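Local coordinates for periplasmic binding protein (Thermotoga lettingae TMO, PDB 4RY8) that binds 5-methylthioribose between its two lobes and probably delivers the sugar to a membrane transporter for uptake, at residues R71-I76 with A268-E273; R288-D293 with K304-L309; N294-T297 with E301-K304. One frame throughout, in Å; residues are numbered along the deposited sequence.

Interaction 1: R71-I76 with A268-E273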
# COMPACT_ATOMS: atom_id res chain seq x y z
N ARG C 71 -34.11 18.75 10.08
CA ARG C 71 -34.11 17.43 10.69
C ARG C 71 -34.20 16.34 9.61
O ARG C 71 -35.10 15.50 9.63
CB ARG C 71 -35.29 17.23 11.67
CG ARG C 71 -35.67 18.42 12.55
CD ARG C 71 -37.18 18.38 12.81
NE ARG C 71 -37.63 19.34 13.81
CZ ARG C 71 -38.90 19.51 14.17
NH1 ARG C 71 -39.86 18.77 13.61
NH2 ARG C 71 -39.23 20.41 15.10
N VAL C 72 -33.28 16.36 8.66
CA VAL C 72 -33.10 15.22 7.76
C VAL C 72 -32.72 13.99 8.59
O VAL C 72 -32.24 14.11 9.72
CB VAL C 72 -32.02 15.49 6.69
CG1 VAL C 72 -32.42 16.68 5.81
CG2 VAL C 72 -30.65 15.75 7.32
N ASP C 73 -32.98 12.81 8.04
CA ASP C 73 -32.62 11.58 8.67
C ASP C 73 -31.08 11.36 8.75
O ASP C 73 -30.55 10.80 9.73
CB ASP C 73 -33.32 10.43 7.92
CG ASP C 73 -34.82 10.53 7.99
OD1 ASP C 73 -35.45 11.21 7.15
OD2 ASP C 73 -35.37 9.94 8.93
N ALA C 74 -30.35 11.81 7.74
CA ALA C 74 -28.90 11.70 7.77
C ALA C 74 -28.23 12.72 6.88
O ALA C 74 -28.81 13.18 5.90
CB ALA C 74 -28.49 10.29 7.33
N ILE C 75 -26.99 13.06 7.25
CA ILE C 75 -26.11 13.88 6.43
C ILE C 75 -24.85 13.12 5.95
O ILE C 75 -24.11 12.52 6.76
CB ILE C 75 -25.72 15.15 7.22
CG1 ILE C 75 -26.98 15.84 7.72
CG2 ILE C 75 -24.95 16.11 6.33
CD1 ILE C 75 -26.72 17.00 8.66
N ILE C 76 -24.58 13.17 4.65
CA ILE C 76 -23.28 12.82 4.14
C ILE C 76 -22.43 14.10 4.03
O ILE C 76 -22.79 15.06 3.34
CB ILE C 76 -23.38 12.15 2.76
CG1 ILE C 76 -24.37 10.99 2.84
CG2 ILE C 76 -22.02 11.67 2.29
CD1 ILE C 76 -24.99 10.63 1.52
N ALA C 268 -28.38 2.86 5.36
CA ALA C 268 -28.16 1.80 6.35
C ALA C 268 -28.22 2.35 7.78
O ALA C 268 -28.88 1.77 8.65
CB ALA C 268 -26.83 1.10 6.09
N LEU C 269 -27.54 3.47 8.03
CA LEU C 269 -27.57 4.06 9.38
C LEU C 269 -28.99 4.42 9.79
O LEU C 269 -29.38 4.13 10.91
CB LEU C 269 -26.70 5.30 9.47
CG LEU C 269 -25.21 5.06 9.29
CD1 LEU C 269 -24.50 6.38 9.01
CD2 LEU C 269 -24.62 4.32 10.49
N VAL C 270 -29.75 5.03 8.89
CA VAL C 270 -31.13 5.42 9.20
C VAL C 270 -31.96 4.17 9.57
O VAL C 270 -32.76 4.22 10.49
CB VAL C 270 -31.78 6.21 8.03
CG1 VAL C 270 -33.29 6.35 8.24
CG2 VAL C 270 -31.13 7.59 7.89
N GLY C 271 -31.73 3.07 8.87
CA GLY C 271 -32.29 1.76 9.23
C GLY C 271 -31.82 1.12 10.54
O GLY C 271 -32.26 0.03 10.88
N GLY C 272 -30.91 1.77 11.27
CA GLY C 272 -30.46 1.27 12.58
C GLY C 272 -29.25 0.35 12.53
O GLY C 272 -28.83 -0.18 13.56
N GLU C 273 -28.68 0.16 11.34
CA GLU C 273 -27.52 -0.70 11.16
C GLU C 273 -26.23 -0.05 11.69
O GLU C 273 -26.01 1.14 11.51
CB GLU C 273 -27.33 -1.04 9.69
CG GLU C 273 -28.45 -1.84 9.08
CD GLU C 273 -28.47 -3.31 9.51
OE1 GLU C 273 -27.45 -3.84 10.01
OE2 GLU C 273 -29.52 -3.94 9.34

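Interaction 2: R288-D293 with K304-L309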
# COMPACT_ATOMS: atom_id res chain seq x y z
N ARG C 288 -1.77 3.15 -19.23
CA ARG C 288 -2.10 3.48 -20.61
C ARG C 288 -1.98 2.24 -21.50
O ARG C 288 -2.79 2.03 -22.40
CB ARG C 288 -1.18 4.59 -21.13
CG ARG C 288 -1.30 4.80 -22.61
CD ARG C 288 -0.54 6.00 -23.14
NE ARG C 288 -1.05 6.31 -24.48
CZ ARG C 288 -0.80 5.59 -25.57
NH1 ARG C 288 -0.04 4.51 -25.53
NH2 ARG C 288 -1.33 5.96 -26.72
N GLN C 289 -0.95 1.45 -21.22
CA GLN C 289 -0.66 0.20 -21.91
C GLN C 289 -1.79 -0.81 -21.82
O GLN C 289 -2.15 -1.47 -22.83
CB GLN C 289 0.61 -0.43 -21.32
CG GLN C 289 1.45 -1.22 -22.31
CD GLN C 289 2.61 -0.41 -22.87
OE1 GLN C 289 3.41 0.15 -22.11
NE2 GLN C 289 2.70 -0.33 -24.19
N PHE C 290 -2.32 -0.98 -20.62
CA PHE C 290 -3.48 -1.85 -20.39
C PHE C 290 -4.74 -1.32 -21.12
O PHE C 290 -5.53 -2.12 -21.66
CB PHE C 290 -3.74 -2.03 -18.86
CG PHE C 290 -5.00 -2.78 -18.54
CD1 PHE C 290 -5.07 -4.17 -18.69
CD2 PHE C 290 -6.15 -2.09 -18.14
CE1 PHE C 290 -6.24 -4.86 -18.42
CE2 PHE C 290 -7.33 -2.78 -17.88
CZ PHE C 290 -7.37 -4.17 -18.03
N LEU C 291 -4.92 0.00 -21.17
CA LEU C 291 -6.11 0.56 -21.87
C LEU C 291 -6.03 0.25 -23.38
O LEU C 291 -7.02 -0.21 -23.98
CB LEU C 291 -6.27 2.06 -21.67
CG LEU C 291 -6.48 2.60 -20.24
CD1 LEU C 291 -6.35 4.12 -20.26
CD2 LEU C 291 -7.84 2.16 -19.74
N VAL C 292 -4.84 0.49 -23.95
CA VAL C 292 -4.58 0.29 -25.40
C VAL C 292 -4.65 -1.17 -25.79
O VAL C 292 -5.32 -1.52 -26.79
CB VAL C 292 -3.17 0.85 -25.80
CG1 VAL C 292 -2.86 0.56 -27.27
CG2 VAL C 292 -3.07 2.35 -25.53
N ASP C 293 -3.98 -2.03 -25.03
CA ASP C 293 -3.96 -3.49 -25.35
C ASP C 293 -5.35 -4.12 -25.42
O ASP C 293 -5.56 -5.08 -26.15
CB ASP C 293 -3.13 -4.26 -24.33
CG ASP C 293 -1.65 -4.11 -24.56
OD1 ASP C 293 -1.26 -3.35 -25.47
OD2 ASP C 293 -0.86 -4.76 -23.84
N LYS C 304 -15.50 -3.70 -17.06
CA LYS C 304 -15.70 -5.02 -17.66
C LYS C 304 -14.32 -5.71 -17.78
O LYS C 304 -14.14 -6.84 -17.34
CB LYS C 304 -16.34 -4.83 -19.03
CG LYS C 304 -16.45 -6.10 -19.87
CD LYS C 304 -16.89 -5.77 -21.29
CE LYS C 304 -15.78 -5.11 -22.10
NZ LYS C 304 -16.31 -4.49 -23.36
N ALA C 305 -13.36 -4.99 -18.35
CA ALA C 305 -12.00 -5.49 -18.54
C ALA C 305 -11.26 -5.68 -17.21
O ALA C 305 -10.31 -6.46 -17.14
CB ALA C 305 -11.21 -4.52 -19.42
N LEU C 306 -11.67 -4.94 -16.18
CA LEU C 306 -11.02 -4.97 -14.86
C LEU C 306 -12.11 -5.03 -13.78
O LEU C 306 -12.44 -4.01 -13.16
CB LEU C 306 -10.13 -3.74 -14.65
CG LEU C 306 -8.61 -3.89 -14.52
CD1 LEU C 306 -8.00 -2.54 -14.18
CD2 LEU C 306 -8.25 -4.92 -13.46
N PRO C 307 -12.68 -6.23 -13.56
CA PRO C 307 -13.85 -6.33 -12.67
C PRO C 307 -13.62 -5.84 -11.22
O PRO C 307 -14.57 -5.42 -10.57
CB PRO C 307 -14.25 -7.82 -12.73
CG PRO C 307 -13.09 -8.53 -13.36
CD PRO C 307 -12.33 -7.53 -14.17
N ALA C 308 -12.39 -5.87 -10.72
CA ALA C 308 -12.11 -5.33 -9.36
C ALA C 308 -12.58 -3.86 -9.15
O ALA C 308 -12.73 -3.42 -8.01
CB ALA C 308 -10.64 -5.52 -9.03
N LEU C 309 -12.78 -3.11 -10.23
CA LEU C 309 -13.45 -1.81 -10.18
C LEU C 309 -14.96 -1.91 -9.96
O LEU C 309 -15.57 -0.93 -9.56
CB LEU C 309 -13.14 -0.99 -11.47
CG LEU C 309 -11.77 -0.31 -11.65
CD1 LEU C 309 -11.53 0.22 -13.07
CD2 LEU C 309 -11.61 0.85 -10.64

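Interaction 3: N294-T297 with E301-K304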
# COMPACT_ATOMS: atom_id res chain seq x y z
N ASN C 294 -6.29 -3.54 -24.68
CA ASN C 294 -7.63 -4.05 -24.53
C ASN C 294 -8.68 -3.13 -25.15
O ASN C 294 -9.87 -3.32 -24.92
CB ASN C 294 -7.90 -4.16 -23.03
CG ASN C 294 -6.99 -5.16 -22.37
OD1 ASN C 294 -7.01 -6.33 -22.73
ND2 ASN C 294 -6.15 -4.70 -21.47
N ASN C 295 -8.24 -2.13 -25.90
CA ASN C 295 -9.15 -1.27 -26.67
C ASN C 295 -10.23 -0.60 -25.81
O ASN C 295 -11.40 -0.48 -26.19
CB ASN C 295 -9.79 -2.07 -27.86
CG ASN C 295 -8.95 -2.03 -29.12
OD1 ASN C 295 -9.37 -1.50 -30.15
ND2 ASN C 295 -7.73 -2.56 -29.04
N ILE C 296 -9.82 -0.19 -24.62
CA ILE C 296 -10.69 0.45 -23.67
C ILE C 296 -10.77 1.91 -24.06
O ILE C 296 -9.73 2.55 -24.26
CB ILE C 296 -10.14 0.28 -22.23
CG1 ILE C 296 -10.18 -1.21 -21.87
CG2 ILE C 296 -10.94 1.12 -21.22
CD1 ILE C 296 -9.48 -1.55 -20.58
N THR C 297 -12.01 2.41 -24.20
CA THR C 297 -12.31 3.80 -24.54
C THR C 297 -13.22 4.52 -23.52
O THR C 297 -13.44 5.72 -23.64
CB THR C 297 -13.06 3.89 -25.87
OG1 THR C 297 -14.44 3.60 -25.64
CG2 THR C 297 -12.50 2.93 -26.89
N GLU C 301 -16.25 -0.12 -20.44
CA GLU C 301 -15.23 -1.05 -20.90
C GLU C 301 -14.12 -1.29 -19.93
O GLU C 301 -13.50 -2.33 -19.92
CB GLU C 301 -14.66 -0.57 -22.25
CG GLU C 301 -15.67 -0.73 -23.40
CD GLU C 301 -15.38 0.16 -24.60
OE1 GLU C 301 -14.31 0.83 -24.65
OE2 GLU C 301 -16.26 0.23 -25.49
N LEU C 302 -13.84 -0.34 -19.06
CA LEU C 302 -12.73 -0.58 -18.19
C LEU C 302 -13.11 -1.51 -17.05
O LEU C 302 -12.32 -2.33 -16.60
CB LEU C 302 -12.22 0.74 -17.63
CG LEU C 302 -11.27 0.51 -16.50
CD1 LEU C 302 -10.00 -0.22 -16.85
CD2 LEU C 302 -10.90 1.89 -15.96
N VAL C 303 -14.32 -1.32 -16.55
CA VAL C 303 -14.85 -2.08 -15.42
C VAL C 303 -15.02 -3.53 -15.84
O VAL C 303 -14.70 -4.46 -15.10
CB VAL C 303 -16.23 -1.53 -14.96
CG1 VAL C 303 -16.97 -2.51 -14.06
CG2 VAL C 303 -16.06 -0.21 -14.22
N LYS C 304 -15.50 -3.70 -17.06
CA LYS C 304 -15.70 -5.02 -17.66
C LYS C 304 -14.32 -5.71 -17.78
O LYS C 304 -14.14 -6.84 -17.34
CB LYS C 304 -16.34 -4.83 -19.03
CG LYS C 304 -16.45 -6.10 -19.87
CD LYS C 304 -16.89 -5.77 -21.29
CE LYS C 304 -15.78 -5.11 -22.10
NZ LYS C 304 -16.31 -4.49 -23.36

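Interaction 1: R71-I76 with A268-E273
Asp73 OD1 accepts a hydrogen bond from the backbone N of Arg17, where strand 17-22 begins, while the CB of the same aspartate rests against Val270. Asp73 OD2 has in addition a weak, long ion pair with Lys9 NZ. The setting is the first lobe of a periplasmic binding protein, an alpha/beta domain with a parallel sheet at its centre. Helix 255-270 comes to its end beside the N-terminal end of strand 74-78, one of the inner strands of that sheet.

The contact illustrates how a helix end can meet a sheet through one branched side chain. Val270 CG2 does most of the touching, at 3.6 Å from Asp73 CB and 3.8 Å from Ala74 CB. It also lies 3.7 Å from Asp73 O, so the methyl sits on backbone as well as side chain. Its place, trans to the carbonyl carbon about the first torsion, carries CG2 across to the strand. Phe10 touches Val270 from outside the pair, and Arg98 of the adjoining strand touches Ala74.

Two residues after Val270, at Gly272, the helix closes in a Schellman motif: Gly272, with positive phi, donates its N to Leu269 O at 2.8 Å, and Glu273 N reaches Ala268 O at 3.1 Å. The second Val270 methyl, CG1, approaches Asp73 CB more loosely, at 4.1 Å.

Interaction 2: R288-D293 with K304-L309
Phe290 reaches from helix 288-293 to the end of helix 299-305, where Ala305 and Leu306 receive its ring. Its CB points toward the second segment, and the first torsion sets CG trans to the backbone N (chi1 174°), which sends the ring outward from its own helix. Beyond CG the contact is made by CE2 and CZ. On the CD2 side, CE2 lies 3.8 Å from Leu306 CG and equally far from the methyl Leu306 CD1; it also packs on Ile296 CD1 of the intervening loop. At the tip, CZ approaches Leu306 CG to 3.7 Å, the leucine branch meeting the ring at a slant. The same carbon has Ala305 O at the ring edge, in the plane of the ring, with CZ and O 3.8 Å apart. Ala305 CB is a little farther from CZ, at 4.1 Å.

The lesson is that an aromatic tip can join a helix end by mixed means: Leu306 lies obliquely against it, while the Ala305 carbonyl oxygen lies at the ring edge, beside CZ. Leu306 is the first residue to leave helical geometry. A 3-10 turn follows, begun by Pro307, in which Leu309 N bonds to Leu306 O. At the other end of the link, Phe290 N is bonded to Thr287 OG1 and Phe290 O to Asn294 ND2. This is near-surface packing between two consecutive short helices that follow strand 284-287, the antiparallel edge strand of the second alpha/beta lobe of this periplasmic binding protein.

Interaction 3: N294-T297 with E301-K304
A Schellman motif ends helix 288-293, and its last residue, Ile296, and the following Thr297 meet Glu301 and Leu302 in the first turn of helix 299-305. Asn295, with positive phi, is the C-prime residue of that motif: Ile296 N bonds back to Leu291 O and Asn295 N to Val292 O.

From there the loop is tied to the next helix by a single carboxylate oxygen. Glu301 OE1 takes two donors from one residue, Thr297 N at 2.8 Å and Thr297 OG1 at 2.9 Å. The backbone N-H arrives nearly along the C-O direction, with an N-H...O angle of 154°. The hydroxyl comes to the syn side, 34° out of the carboxylate plane. Thr297 OG1 can do this because its first torsion (80°) puts it between the backbone N and the carbonyl carbon. With an alanine at Glu301, both Thr297 donors would probably lose this acceptor, and the hydroxyl is likely to be set free to turn.

Alongside the polar grip lies an apolar one. Ile296 CG2 rests 3.8 Å from Leu302 CB, and Ile296 CD1 reaches Leu302 CD1 at 4.0 Å, the two side chains meeting obliquely. Glu301 N is itself bonded to Asn298 OD1. Ile296 also packs on Leu291 of helix 288-293, and Leu302 reaches Phe290 there, Leu309 after helix 299-305, and Val232, just beyond strand 226-230.

Interactions 2 and 3 are two parts of one junction, with centres about 5 Å apart: both use helix 299-305, and Ile296 of the loop packs on Ala305. Interaction 1 stands apart in the other lobe, its centre about 36 Å from each of them. The chemistry follows the place. Interaction 1, partly buried, sets a helix end on an inner strand of a sheet by carbon contact. Interaction 2, near the surface, joins two helices through an aromatic tip. Interaction 3, also partly buried, adds what the others lack, direct hydrogen bonds between its segments, with buried Ile296 and Leu302 beside a more exposed polar pair.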